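Local coordinates for protein transcription termination factor FttA (Pyrococcus horikoshii, PDB 3AF6) that probably terminates transcription by cutting nascent RNA, acting as a zinc-dependent nuclease of the metallo-beta-lactamase superfamily, at residues D227-A231 with F232-D236; D330-P333 with D334-L337; L480-Q483 with I484-G488; P499-N502 with S503-Q507; H594-R597 with R598-M601. All coordinates share one frame; numbering follows the deposited sequence.

Contact 1 of 5, residues D227-A231 with F232-D236; sequences DPYKA and FPHFD
One face of the Phe232 ring takes Pro228, whose CB lies over the face, 4.0 Å from the ring centroid and 29° off the normal, a CH-pi contact; CA of the same proline lies over the centre of the ring. Ala231 CB adds an apolar touch, 3.9 Å from Phe232 CD1. The imidazole of His234 is approached at its edge by two groups: the hydroxyl of Tyr229, with OH 3.4 Å from His234 CE1, and the carboxylate of Asp236. The phenol and imidazole meet obliquely, their planes 76° apart. At the edge of the phenol, Asp236 OD2 is 3.8 Å from Tyr229 CE1. The hydrogen bond from His234 ND1 to the syn lone pair of Asp236 OD1, 2.6 Å, lies in the imidazole plane and holds the ring's rotation. Tyr229 reaches this pair because its CG is anti to the backbone N (chi1 176°). A backbone bond closes the turn, Phe232 N donating to Pro228 O at 3.2 Å, and Asp227 caps the short helix by accepting from Tyr229 N through OD2. Pro233 packs on Phe218 and Met264, its side chain about 12 Å from a zinc ion. Arg202 NH1 bonds to the carbonyls of Tyr229 and Phe232, tying helix 228-231 to the loop that follows it. That loop runs on towards helix 238-245, with His234 paired to Leu194 beyond strand 189-193.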
loop_
_atom_site.group_PDB
_atom_site.type_symbol
_atom_site.label_atom_id
_atom_site.label_comp_id
_atom_site.label_asym_id
_atom_site.label_seq_id
_atom_site.Cartn_x
_atom_site.Cartn_y
_atom_site.Cartn_z
ATOM N N ASP A 227 -1.207 2.479 25.286
ATOM C CA ASP A 227 0.144 2.310 25.819
ATOM C C ASP A 227 1.206 2.486 24.736
ATOM O O ASP A 227 1.606 1.516 24.100
ATOM C CB ASP A 227 0.289 0.921 26.441
ATOM C CG ASP A 227 1.700 0.636 26.905
ATOM O OD1 ASP A 227 1.967 -0.500 27.345
ATOM O OD2 ASP A 227 2.546 1.550 26.833
ATOM N N PRO A 228 1.688 3.721 24.523
ATOM C CA PRO A 228 2.708 3.969 23.498
ATOM C C PRO A 228 3.952 3.071 23.520
ATOM O O PRO A 228 4.644 2.952 22.511
ATOM C CB PRO A 228 3.039 5.461 23.679
ATOM C CG PRO A 228 2.598 5.777 25.066
ATOM C CD PRO A 228 1.323 4.977 25.199
ATOM N N TYR A 229 4.246 2.431 24.645
ATOM C CA TYR A 229 5.412 1.555 24.667
ATOM C C TYR A 229 5.072 0.218 23.972
ATOM O O TYR A 229 5.956 -0.535 23.549
ATOM C CB TYR A 229 5.902 1.332 26.109
ATOM C CG TYR A 229 7.056 0.355 26.200
ATOM C CD1 TYR A 229 8.306 0.653 25.641
ATOM C CD2 TYR A 229 6.863 -0.923 26.740
ATOM C CE1 TYR A 229 9.330 -0.313 25.603
ATOM C CE2 TYR A 229 7.871 -1.889 26.707
ATOM C CZ TYR A 229 9.095 -1.584 26.133
ATOM O OH TYR A 229 10.039 -2.584 26.034
ATOM N N LYS A 230 3.783 -0.067 23.839
ATOM C CA LYS A 230 3.343 -1.286 23.177
ATOM C C LYS A 230 2.772 -0.950 21.799
ATOM O O LYS A 230 2.656 -1.824 20.939
ATOM C CB LYS A 230 2.273 -1.986 24.015
ATOM C CG LYS A 230 2.722 -3.277 24.681
ATOM C CD LYS A 230 3.054 -4.356 23.647
ATOM C CE LYS A 230 3.516 -5.645 24.317
ATOM N NZ LYS A 230 4.060 -6.649 23.347
ATOM N N ALA A 231 2.448 0.322 21.590
ATOM C CA ALA A 231 1.857 0.774 20.337
ATOM C C ALA A 231 2.815 1.266 19.268
ATOM O O ALA A 231 2.466 1.274 18.081
ATOM C CB ALA A 231 0.835 1.873 20.620
ATOM N N PHE A 232 4.006 1.698 19.669
ATOM C CA PHE A 232 4.961 2.213 18.697
ATOM C C PHE A 232 6.190 1.362 18.520
ATOM O O PHE A 232 6.550 0.574 19.389
ATOM C CB PHE A 232 5.485 3.600 19.092
ATOM C CG PHE A 232 4.426 4.608 19.396
ATOM C CD1 PHE A 232 3.130 4.461 18.914
ATOM C CD2 PHE A 232 4.748 5.744 20.141
ATOM C CE1 PHE A 232 2.174 5.421 19.162
ATOM C CE2 PHE A 232 3.801 6.717 20.398
ATOM C CZ PHE A 232 2.506 6.558 19.908
ATOM N N PRO A 233 6.853 1.513 17.372
ATOM C CA PRO A 233 8.080 0.770 17.087
ATOM C C PRO A 233 9.078 1.292 18.132
ATOM O O PRO A 233 8.928 2.403 18.638
ATOM C CB PRO A 233 8.442 1.237 15.682
ATOM C CG PRO A 233 7.118 1.431 15.064
ATOM C CD PRO A 233 6.326 2.139 16.149
ATOM N N HIS A 234 10.091 0.504 18.455
ATOM C CA HIS A 234 11.069 0.921 19.448
ATOM C C HIS A 234 11.944 2.107 19.086
ATOM O O HIS A 234 13.006 1.947 18.490
ATOM C CB HIS A 234 11.962 -0.249 19.822
ATOM C CG HIS A 234 11.353 -1.154 20.832
ATOM N ND1 HIS A 234 11.323 -0.851 22.176
ATOM C CD2 HIS A 234 10.714 -2.338 20.699
ATOM C CE1 HIS A 234 10.694 -1.810 22.827
ATOM N NE2 HIS A 234 10.314 -2.724 21.953
ATOM N N PHE A 235 11.490 3.297 19.468
ATOM C CA PHE A 235 12.244 4.529 19.245
ATOM C C PHE A 235 13.389 4.516 20.239
ATOM O O PHE A 235 14.368 5.249 20.087
ATOM C CB PHE A 235 11.378 5.756 19.535
ATOM C CG PHE A 235 10.547 6.205 18.376
ATOM C CD1 PHE A 235 11.096 7.006 17.383
ATOM C CD2 PHE A 235 9.203 5.865 18.295
ATOM C CE1 PHE A 235 10.311 7.471 16.325
ATOM C CE2 PHE A 235 8.414 6.326 17.237
ATOM C CZ PHE A 235 8.970 7.129 16.257
ATOM N N ASP A 236 13.244 3.678 21.264
ATOM C CA ASP A 236 14.256 3.574 22.299
ATOM C C ASP A 236 15.391 2.602 21.971
ATOM O O ASP A 236 16.074 2.120 22.869
ATOM C CB ASP A 236 13.605 3.220 23.651
ATOM C CG ASP A 236 12.917 1.867 23.641
ATOM O OD1 ASP A 236 12.701 1.322 22.537
ATOM O OD2 ASP A 236 12.575 1.358 24.738
#

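Contact 2 of 5, residues D330-P333 with D334-L337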
loop_
_atom_site.group_PDB
_atom_site.type_symbol
_atom_site.label_atom_id
_atom_site.label_comp_id
_atom_site.label_asym_id
_atom_site.label_seq_id
_atom_site.Cartn_x
_atom_site.Cartn_y
_atom_site.Cartn_z
ATOM N N ASP A 330 18.287 1.644 -7.695
ATOM C CA ASP A 330 19.332 1.852 -6.696
ATOM C C ASP A 330 18.792 2.867 -5.674
ATOM O O ASP A 330 18.412 3.986 -6.044
ATOM C CB ASP A 330 20.601 2.432 -7.339
ATOM C CG ASP A 330 21.300 1.454 -8.273
ATOM O OD1 ASP A 330 22.445 1.743 -8.678
ATOM O OD2 ASP A 330 20.720 0.401 -8.612
ATOM N N ILE A 331 18.743 2.494 -4.400
ATOM C CA ILE A 331 18.259 3.436 -3.405
ATOM C C ILE A 331 19.359 3.862 -2.440
ATOM O O ILE A 331 19.138 4.693 -1.561
ATOM C CB ILE A 331 17.057 2.876 -2.612
ATOM C CG1 ILE A 331 17.448 1.618 -1.835
ATOM C CG2 ILE A 331 15.902 2.592 -3.564
ATOM C CD1 ILE A 331 16.307 1.105 -0.964
ATOM N N SER A 332 20.552 3.302 -2.632
ATOM C CA SER A 332 21.713 3.616 -1.804
ATOM C C SER A 332 22.942 3.015 -2.479
ATOM O O SER A 332 22.819 2.151 -3.339
ATOM C CB SER A 332 21.562 3.020 -0.395
ATOM O OG SER A 332 22.309 1.820 -0.264
ATOM N N PRO A 333 24.147 3.456 -2.086
ATOM C CA PRO A 333 25.364 2.919 -2.699
ATOM C C PRO A 333 25.477 1.400 -2.687
ATOM O O PRO A 333 26.106 0.824 -3.571
ATOM C CB PRO A 333 26.469 3.587 -1.892
ATOM C CG PRO A 333 25.870 4.914 -1.563
ATOM C CD PRO A 333 24.476 4.537 -1.138
ATOM N N ASP A 334 24.870 0.738 -1.705
ATOM C CA ASP A 334 24.968 -0.717 -1.643
ATOM C C ASP A 334 23.654 -1.480 -1.495
ATOM O O ASP A 334 23.660 -2.641 -1.093
ATOM C CB ASP A 334 25.927 -1.125 -0.518
ATOM C CG ASP A 334 25.391 -0.790 0.863
ATOM O OD1 ASP A 334 24.479 0.057 0.972
ATOM O OD2 ASP A 334 25.896 -1.367 1.847
ATOM N N ILE A 335 22.534 -0.848 -1.832
ATOM C CA ILE A 335 21.236 -1.507 -1.731
ATOM C C ILE A 335 20.383 -1.228 -2.949
ATOM O O ILE A 335 20.180 -0.076 -3.311
ATOM C CB ILE A 335 20.437 -1.028 -0.493
ATOM C CG1 ILE A 335 21.143 -1.457 0.797
ATOM C CG2 ILE A 335 19.022 -1.597 -0.533
ATOM C CD1 ILE A 335 20.423 -1.023 2.053
ATOM N N ARG A 336 19.876 -2.285 -3.575
ATOM C CA ARG A 336 19.017 -2.136 -4.744
ATOM C C ARG A 336 17.646 -2.724 -4.447
ATOM O O ARG A 336 17.519 -3.876 -4.017
ATOM C CB ARG A 336 19.628 -2.831 -5.954
ATOM C CG ARG A 336 20.040 -1.876 -7.050
ATOM C CD ARG A 336 20.250 -2.633 -8.330
ATOM N NE ARG A 336 21.441 -3.466 -8.263
ATOM C CZ ARG A 336 22.678 -2.986 -8.294
ATOM N NH1 ARG A 336 22.872 -1.679 -8.395
ATOM N NH2 ARG A 336 23.715 -3.806 -8.224
ATOM N N LEU A 337 16.618 -1.922 -4.694
ATOM C CA LEU A 337 15.241 -2.313 -4.420
ATOM C C LEU A 337 14.404 -2.743 -5.608
ATOM O O LEU A 337 14.511 -2.201 -6.705
ATOM C CB LEU A 337 14.511 -1.160 -3.720
ATOM C CG LEU A 337 13.009 -1.324 -3.467
ATOM C CD1 LEU A 337 12.762 -2.340 -2.352
ATOM C CD2 LEU A 337 12.418 0.030 -3.087
#
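Backbone bonds join Ile331 and Ser332 to Ile335: Ile331 N donates to Ile335 O at 3.1 Å, almost straight on the oxygen, while the bonds from Ser332 N to Ile335 O and from Ile335 N to Ser332 O are weak. Round the turn, Ser332 OG accepts from Asp334 N at 3.1 Å. This hydroxyl also bonds to Ser212, and the Asp334 carboxylate to Ser186, Thr209 and Ser212, which satisfies buried polar groups. The arrangement is a beta hairpin of strands 329-332 and 335-341, joined by a type I turn from Ser332 to Ile335. A classic beta bulge puts both Ile331 and Ser332 opposite Ile335, and strand 329-332 is an outermost strand of its sheet. Apolar contacts come from Ile331, whose CG1 meets Ile335 CG2 at 3.8 Å and whose CD1 meets Leu337 CB at 4.0 Å; Tyr279 of strand 278-280 packs on Ile331 and Leu337. Charged contacts lie on the face of Asp330 and Arg336. These two side chains run side by side, and a salt bridge links Asp330 OD2 to Arg336 NH1 at 3.0 Å, although the position of OD2 is doubtful. Arg336 also pairs with Glu183, and its NE donates to a modified group of a bound chain, probably the RNA analogue.

Contact 3 of 5, residues L480-Q483 with I484-G488; sequences LREQ and IFKEG
Leu480 to Glu482 meet Ile484 to Lys486 in a local contact where the chain leaves helix 478-482 of the beta-CASP region. Its inner side is apolar: Leu480 CD2 meets Ile484 CD1 at 3.8 Å, both residues being buried. Arg481 and Phe485 lie alongside each other, pointing the same way, and the methylenes of the arginine touch the ring, with CG 3.4 Å from Phe485 CE2. Arg481 O lies over one face of this ring, offset toward its rim. Glu482 runs beside the ring too, its carboxylate plane 86° from the aromatic plane and its OE2 3.6 Å from Phe485 CZ. On the outer side, Lys486 NZ donates to the syn lone pair of Glu482 OE1 at 3.2 Å, a salt bridge between residues four apart in sequence. Both side chains bend at chi2, -65° in Glu482 and -53° in Lys486, and the lysine bends again at chi4, which brings the charged ends together. A sulfate ion, probably from the crystallisation liquor, comes within about 4 Å of the Arg481 side chain (nearest atoms). Leu480 rests on Leu375, Phe485 on Pro473 just after helix 462-471, and Ile484 on Asn490 in the loop leading to strand 497-499.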
loop_
_atom_site.group_PDB
_atom_site.type_symbol
_atom_site.label_atom_id
_atom_site.label_comp_id
_atom_site.label_asym_id
_atom_site.label_seq_id
_atom_site.Cartn_x
_atom_site.Cartn_y
_atom_site.Cartn_z
ATOM N N LEU A 480 -10.100 -9.549 -13.283
ATOM C CA LEU A 480 -10.774 -8.359 -12.797
ATOM C C LEU A 480 -10.260 -7.115 -13.522
ATOM O O LEU A 480 -10.994 -6.144 -13.678
ATOM C CB LEU A 480 -10.543 -8.221 -11.292
ATOM C CG LEU A 480 -11.684 -7.674 -10.437
ATOM C CD1 LEU A 480 -11.245 -7.647 -8.984
ATOM C CD2 LEU A 480 -12.067 -6.291 -10.901
ATOM N N ARG A 481 -9.007 -7.148 -13.975
ATOM C CA ARG A 481 -8.424 -6.003 -14.667
ATOM C C ARG A 481 -9.083 -5.714 -16.002
ATOM O O ARG A 481 -9.599 -4.618 -16.224
ATOM C CB ARG A 481 -6.937 -6.205 -14.916
ATOM C CG ARG A 481 -6.303 -4.980 -15.548
ATOM C CD ARG A 481 -4.978 -5.293 -16.189
ATOM N NE ARG A 481 -4.218 -6.210 -15.360
ATOM C CZ ARG A 481 -2.937 -6.490 -15.551
ATOM N NH1 ARG A 481 -2.325 -7.347 -14.743
ATOM N NH2 ARG A 481 -2.269 -5.900 -16.538
ATOM N N GLU A 482 -9.037 -6.694 -16.900
ATOM C CA GLU A 482 -9.631 -6.554 -18.226
ATOM C C GLU A 482 -11.122 -6.246 -18.066
ATOM O O GLU A 482 -11.690 -5.431 -18.793
ATOM C CB GLU A 482 -9.436 -7.848 -19.024
ATOM C CG GLU A 482 -7.979 -8.308 -19.128
ATOM C CD GLU A 482 -7.092 -7.345 -19.917
ATOM O OE1 GLU A 482 -7.376 -7.114 -21.112
ATOM O OE2 GLU A 482 -6.106 -6.824 -19.345
ATOM N N GLN A 483 -11.741 -6.901 -17.092
ATOM C CA GLN A 483 -13.153 -6.712 -16.803
ATOM C C GLN A 483 -13.420 -5.263 -16.402
ATOM O O GLN A 483 -14.568 -4.875 -16.194
ATOM C CB GLN A 483 -13.569 -7.639 -15.664
ATOM C CG GLN A 483 -15.062 -7.698 -15.405
ATOM C CD GLN A 483 -15.406 -8.663 -14.294
ATOM O OE1 GLN A 483 -14.707 -9.656 -14.084
ATOM N NE2 GLN A 483 -16.497 -8.392 -13.586
ATOM N N ILE A 484 -12.356 -4.471 -16.284
ATOM C CA ILE A 484 -12.492 -3.072 -15.902
ATOM C C ILE A 484 -12.440 -2.163 -17.118
ATOM O O ILE A 484 -13.470 -1.868 -17.719
ATOM C CB ILE A 484 -11.379 -2.613 -14.910
ATOM C CG1 ILE A 484 -11.487 -3.366 -13.584
ATOM C CG2 ILE A 484 -11.492 -1.106 -14.657
ATOM C CD1 ILE A 484 -12.717 -3.037 -12.779
ATOM N N PHE A 485 -11.238 -1.736 -17.493
ATOM C CA PHE A 485 -11.102 -0.824 -18.617
ATOM C C PHE A 485 -11.584 -1.343 -19.967
ATOM O O PHE A 485 -12.370 -0.662 -20.638
ATOM C CB PHE A 485 -9.660 -0.296 -18.723
ATOM C CG PHE A 485 -8.606 -1.361 -18.821
ATOM C CD1 PHE A 485 -8.487 -2.151 -19.959
ATOM C CD2 PHE A 485 -7.697 -1.539 -17.785
ATOM C CE1 PHE A 485 -7.472 -3.105 -20.066
ATOM C CE2 PHE A 485 -6.679 -2.487 -17.879
ATOM C CZ PHE A 485 -6.566 -3.273 -19.023
ATOM N N LYS A 486 -11.146 -2.535 -20.364
ATOM C CA LYS A 486 -11.557 -3.090 -21.650
ATOM C C LYS A 486 -13.068 -3.007 -21.882
ATOM O O LYS A 486 -13.506 -2.654 -22.979
ATOM C CB LYS A 486 -11.061 -4.535 -21.791
ATOM C CG LYS A 486 -9.548 -4.628 -21.990
ATOM C CD LYS A 486 -9.085 -3.746 -23.162
ATOM C CE LYS A 486 -7.579 -3.812 -23.367
ATOM N NZ LYS A 486 -7.140 -5.193 -23.688
ATOM N N GLU A 487 -13.859 -3.315 -20.855
ATOM C CA GLU A 487 -15.312 -3.245 -20.971
ATOM C C GLU A 487 -15.839 -2.010 -20.251
ATOM O O GLU A 487 -15.101 -1.319 -19.545
ATOM C CB GLU A 487 -15.974 -4.484 -20.365
ATOM C CG GLU A 487 -15.989 -5.720 -21.261
ATOM C CD GLU A 487 -14.601 -6.173 -21.685
ATOM O OE1 GLU A 487 -13.993 -5.508 -22.549
ATOM O OE2 GLU A 487 -14.117 -7.198 -21.153
ATOM N N GLY A 488 -17.120 -1.729 -20.453
ATOM C CA GLY A 488 -17.742 -0.594 -19.801
ATOM C C GLY A 488 -18.312 -1.107 -18.498
ATOM O O GLY A 488 -19.072 -0.417 -17.819
#

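Contact 4 of 5, residues P499-N502 with S503-Q507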
loop_
_atom_site.group_PDB
_atom_site.type_symbol
_atom_site.label_atom_id
_atom_site.label_comp_id
_atom_site.label_asym_id
_atom_site.label_seq_id
_atom_site.Cartn_x
_atom_site.Cartn_y
_atom_site.Cartn_z
ATOM N N PRO A 499 -23.401 3.749 -0.618
ATOM C CA PRO A 499 -22.422 4.399 0.255
ATOM C C PRO A 499 -23.144 5.249 1.283
ATOM O O PRO A 499 -23.912 6.132 0.910
ATOM C CB PRO A 499 -21.615 5.265 -0.709
ATOM C CG PRO A 499 -21.762 4.558 -2.020
ATOM C CD PRO A 499 -23.210 4.159 -2.016
ATOM N N VAL A 500 -22.917 4.982 2.568
ATOM C CA VAL A 500 -23.554 5.766 3.631
ATOM C C VAL A 500 -22.978 7.181 3.583
ATOM O O VAL A 500 -21.824 7.405 3.953
ATOM C CB VAL A 500 -23.292 5.154 5.019
ATOM C CG1 VAL A 500 -24.061 5.924 6.079
ATOM C CG2 VAL A 500 -23.705 3.687 5.024
ATOM N N ALA A 501 -23.798 8.122 3.128
ATOM C CA ALA A 501 -23.411 9.522 2.959
ATOM C C ALA A 501 -23.013 10.362 4.181
ATOM O O ALA A 501 -22.114 11.199 4.077
ATOM C CB ALA A 501 -24.506 10.248 2.186
ATOM N N ASN A 502 -23.671 10.167 5.323
ATOM C CA ASN A 502 -23.340 10.960 6.509
ATOM C C ASN A 502 -23.883 10.408 7.822
ATOM O O ASN A 502 -24.637 9.435 7.839
ATOM C CB ASN A 502 -23.833 12.402 6.329
ATOM C CG ASN A 502 -25.292 12.470 5.919
ATOM O OD1 ASN A 502 -26.167 11.932 6.605
ATOM N ND2 ASN A 502 -25.564 13.129 4.792
ATOM N N SER A 503 -23.485 11.058 8.915
ATOM C CA SER A 503 -23.877 10.684 10.276
ATOM C C SER A 503 -25.368 10.395 10.392
ATOM O O SER A 503 -25.784 9.422 11.024
ATOM C CB SER A 503 -23.530 11.816 11.247
ATOM O OG SER A 503 -22.294 12.432 10.918
ATOM N N ARG A 504 -26.164 11.261 9.778
ATOM C CA ARG A 504 -27.610 11.131 9.815
ATOM C C ARG A 504 -28.097 9.826 9.178
ATOM O O ARG A 504 -28.757 9.008 9.831
ATOM C CB ARG A 504 -28.246 12.332 9.110
ATOM C CG ARG A 504 -29.743 12.439 9.321
ATOM C CD ARG A 504 -30.076 12.884 10.739
ATOM N NE ARG A 504 -31.453 12.549 11.097
ATOM C CZ ARG A 504 -32.520 12.854 10.361
ATOM N NH1 ARG A 504 -32.382 13.508 9.212
ATOM N NH2 ARG A 504 -33.730 12.503 10.778
ATOM N N GLU A 505 -27.763 9.639 7.903
ATOM C CA GLU A 505 -28.161 8.447 7.163
ATOM C C GLU A 505 -27.829 7.185 7.950
ATOM O O GLU A 505 -28.575 6.208 7.921
ATOM C CB GLU A 505 -27.472 8.431 5.795
ATOM C CG GLU A 505 -27.839 7.240 4.915
ATOM C CD GLU A 505 -27.518 7.474 3.445
ATOM O OE1 GLU A 505 -26.442 8.031 3.151
ATOM O OE2 GLU A 505 -28.336 7.093 2.581
ATOM N N ARG A 506 -26.708 7.221 8.660
ATOM C CA ARG A 506 -26.271 6.092 9.470
ATOM C C ARG A 506 -27.278 5.830 10.578
ATOM O O ARG A 506 -27.664 4.692 10.834
ATOM C CB ARG A 506 -24.912 6.401 10.088
ATOM C CG ARG A 506 -24.383 5.334 11.032
ATOM C CD ARG A 506 -23.061 5.795 11.591
ATOM N NE ARG A 506 -22.209 6.275 10.512
ATOM C CZ ARG A 506 -21.327 7.259 10.632
ATOM N NH1 ARG A 506 -20.598 7.622 9.586
ATOM N NH2 ARG A 506 -21.178 7.885 11.795
ATOM N N GLN A 507 -27.693 6.902 11.241
ATOM C CA GLN A 507 -28.646 6.792 12.330
ATOM C C GLN A 507 -29.951 6.193 11.811
ATOM O O GLN A 507 -30.524 5.298 12.429
ATOM C CB GLN A 507 -28.890 8.170 12.952
ATOM C CG GLN A 507 -29.480 8.095 14.341
ATOM C CD GLN A 507 -28.599 7.308 15.293
ATOM O OE1 GLN A 507 -27.488 7.734 15.616
ATOM N NE2 GLN A 507 -29.084 6.147 15.742
#
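Glu505 OE1 accepts from the backbone nitrogen of Ala501 at 2.6 Å, met nearly along its C-O axis, with an N-H...O angle of 149°. The side chain arrives there extended, its CG anti to the backbone N (chi1 -179°), leading from the first turn of the helix back to the residue before the N-cap. The second carboxylate oxygen, OE2, is bonded to His498 NE2, so the two oxygens hold two points of the chain leading into the helix and fix how the carboxylate is turned. Asn502 is the N-cap. Its OD1 accepts from Glu505 N at 3.1 Å in a nearly straight bond, with the donor tilted 21° out of the carbonyl plane, while its backbone O begins the helical pattern by accepting from Arg506 N at 3.1 Å. Reciprocal bonds therefore join the entry and the first turn: the Asn502 side chain accepts from a helix N-H, and the Glu505 side chain from an N-H of the entry. Strand 497-499, helix 503-511 and strand 516-520 form a beta-alpha-beta crossover of the parallel beta-CASP sheet, in which strand 497-499 is outermost and Val500 still pairs by backbone with Leu458. Next to these polar bonds, Val500 CG1 approaches Arg506 CB at 4.1 Å and Glu505 CG at 4.2 Å. Tyr533 of helix 529-537 packs on both Val500 and Arg506. The guanidinium group of Arg506 turns away to a salt bridge with Asp459 at the end of strand 456-459, and Ser503 CA lies over one of its faces.

Contact 5 of 5, residues H594-R597 with R598-M601; sequences HADR and RELM. With SO4 (sulfate ion), chain G.
Ala595 packs tightly against both Glu599 and Leu600, its CB 3.4 Å from Glu599 CB. Beside it, Asp596 OD1 accepts from Glu599 N at 2.9 Å. In return Glu599 OE2 accepts a weak bond from Asp596 N, 3.2 Å long. The exchange is a capping box at the start of helix 597-606, in the C-terminal part of the metallo-beta-lactamase region. The two side chains cross at about a right angle, their carboxylate planes 53° apart, with OD1 and OE2 only 3.7 Å apart. A salt bridge from Lys369 NZ to Glu599 OE2 probably eases that repulsion, while Asp596 OD2 takes a bond from Gln402 N. Arg597 lies alongside Met601 and points the same way, with NH2 3.6 Å from Met601 CG; its NH1 goes on to a salt bridge with Asp626 of helix 621-635. The loose side is Arg598, which stretches away from the cap into an exposed position. His594 also leaves the packed core, toward the metal site, but is held at both ring nitrogens: NE2 bonds O4 of a sulfate ion, probably from crystallisation, at 2.8 Å, and ND1 bonds Glu392. Its side chain is about 3 Å from that of zinc ligand Asp367 and about 5 Å from a zinc ion.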
loop_
_atom_site.group_PDB
_atom_site.type_symbol
_atom_site.label_atom_id
_atom_site.label_comp_id
_atom_site.label_asym_id
_atom_site.label_seq_id
_atom_site.Cartn_x
_atom_site.Cartn_y
_atom_site.Cartn_z
ATOM N N HIS A 594 -4.588 -13.245 4.411
ATOM C CA HIS A 594 -3.360 -13.863 4.926
ATOM C C HIS A 594 -3.199 -15.312 4.489
ATOM O O HIS A 594 -4.174 -16.076 4.489
ATOM C CB HIS A 594 -3.354 -13.885 6.452
ATOM C CG HIS A 594 -3.021 -12.578 7.087
ATOM N ND1 HIS A 594 -1.778 -11.998 6.981
ATOM C CD2 HIS A 594 -3.759 -11.757 7.869
ATOM C CE1 HIS A 594 -1.764 -10.872 7.671
ATOM N NE2 HIS A 594 -2.952 -10.704 8.218
ATOM N N ALA A 595 -1.975 -15.705 4.136
ATOM C CA ALA A 595 -1.744 -17.097 3.775
ATOM C C ALA A 595 -1.998 -17.886 5.062
ATOM O O ALA A 595 -1.592 -17.456 6.149
ATOM C CB ALA A 595 -0.316 -17.295 3.317
ATOM N N ASP A 596 -2.693 -19.013 4.974
ATOM C CA ASP A 596 -2.931 -19.781 6.184
ATOM C C ASP A 596 -1.741 -20.721 6.404
ATOM O O ASP A 596 -0.779 -20.672 5.632
ATOM C CB ASP A 596 -4.274 -20.513 6.089
ATOM C CG ASP A 596 -4.217 -21.777 5.266
ATOM O OD1 ASP A 596 -3.258 -21.967 4.471
ATOM O OD2 ASP A 596 -5.168 -22.583 5.421
ATOM N N ARG A 597 -1.777 -21.542 7.453
ATOM C CA ARG A 597 -0.664 -22.441 7.750
ATOM C C ARG A 597 -0.168 -23.182 6.517
ATOM O O ARG A 597 1.012 -23.090 6.165
ATOM C CB ARG A 597 -1.055 -23.442 8.855
ATOM C CG ARG A 597 -0.119 -24.662 9.014
ATOM C CD ARG A 597 1.348 -24.269 9.103
ATOM N NE ARG A 597 1.928 -24.543 10.416
ATOM C CZ ARG A 597 2.717 -25.579 10.699
ATOM N NH1 ARG A 597 3.193 -25.733 11.923
ATOM N NH2 ARG A 597 3.040 -26.459 9.762
ATOM N N ARG A 598 -1.068 -23.907 5.859
ATOM C CA ARG A 598 -0.724 -24.663 4.663
ATOM C C ARG A 598 -0.086 -23.770 3.584
ATOM O O ARG A 598 0.912 -24.142 2.974
ATOM C CB ARG A 598 -1.987 -25.339 4.117
ATOM C CG ARG A 598 -1.792 -26.259 2.923
ATOM C CD ARG A 598 -3.159 -26.755 2.447
ATOM N NE ARG A 598 -3.108 -27.728 1.346
ATOM C CZ ARG A 598 -2.555 -27.507 0.150
ATOM N NH1 ARG A 598 -1.980 -26.338 -0.130
ATOM N NH2 ARG A 598 -2.604 -28.458 -0.782
ATOM N N GLU A 599 -0.662 -22.593 3.355
ATOM C CA GLU A 599 -0.135 -21.682 2.350
ATOM C C GLU A 599 1.268 -21.213 2.684
ATOM O O GLU A 599 2.118 -21.107 1.797
ATOM C CB GLU A 599 -1.027 -20.444 2.203
ATOM C CG GLU A 599 -2.416 -20.707 1.717
ATOM C CD GLU A 599 -3.185 -19.420 1.505
ATOM O OE1 GLU A 599 -2.726 -18.574 0.695
ATOM O OE2 GLU A 599 -4.247 -19.255 2.147
ATOM N N LEU A 600 1.506 -20.904 3.958
ATOM C CA LEU A 600 2.822 -20.436 4.360
ATOM C C LEU A 600 3.854 -21.530 4.111
ATOM O O LEU A 600 4.896 -21.280 3.515
ATOM C CB LEU A 600 2.823 -20.014 5.837
ATOM C CG LEU A 600 1.954 -18.813 6.265
ATOM C CD1 LEU A 600 1.921 -18.759 7.784
ATOM C CD2 LEU A 600 2.479 -17.497 5.691
ATOM N N MET A 601 3.563 -22.749 4.549
ATOM C CA MET A 601 4.505 -23.835 4.344
ATOM C C MET A 601 4.720 -24.020 2.853
ATOM O O MET A 601 5.857 -24.158 2.386
ATOM C CB MET A 601 3.986 -25.132 4.964
ATOM C CG MET A 601 3.960 -25.152 6.497
ATOM S SD MET A 601 5.595 -25.092 7.334
ATOM C CE MET A 601 6.156 -26.788 7.171
HETATM S S SO4 G . -3.360 -8.249 10.173
HETATM O O1 SO4 G . -3.778 -7.150 11.058
HETATM O O2 SO4 G . -2.191 -7.826 9.386
HETATM O O3 SO4 G . -3.010 -9.425 10.985
HETATM O O4 SO4 G . -4.463 -8.593 9.259
#

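Contact 2 is wholly buried and contact 5 mostly so, contacts 1 and 3 are partly buried, and contact 4 lies on the surface. Contacts 3 and 4 share the beta-CASP region, about 31 Å apart between centres, whereas contacts 1, 2 and 5 belong to the metallo-beta-lactamase part. Contact 2 alone is a strand pair; the others lie at helix ends or beginnings. N-caps occur in contacts 1, 4 and 5; a glutamate side chain returns in contacts 4 and 5, reaching the cap residue itself in contact 5 and the residue before it in contact 4. Contact 1 relies on rings, whereas contact 3 mixes an aliphatic pair, an aromatic ring and a salt bridge. Contact 5 comes nearest the zinc ions.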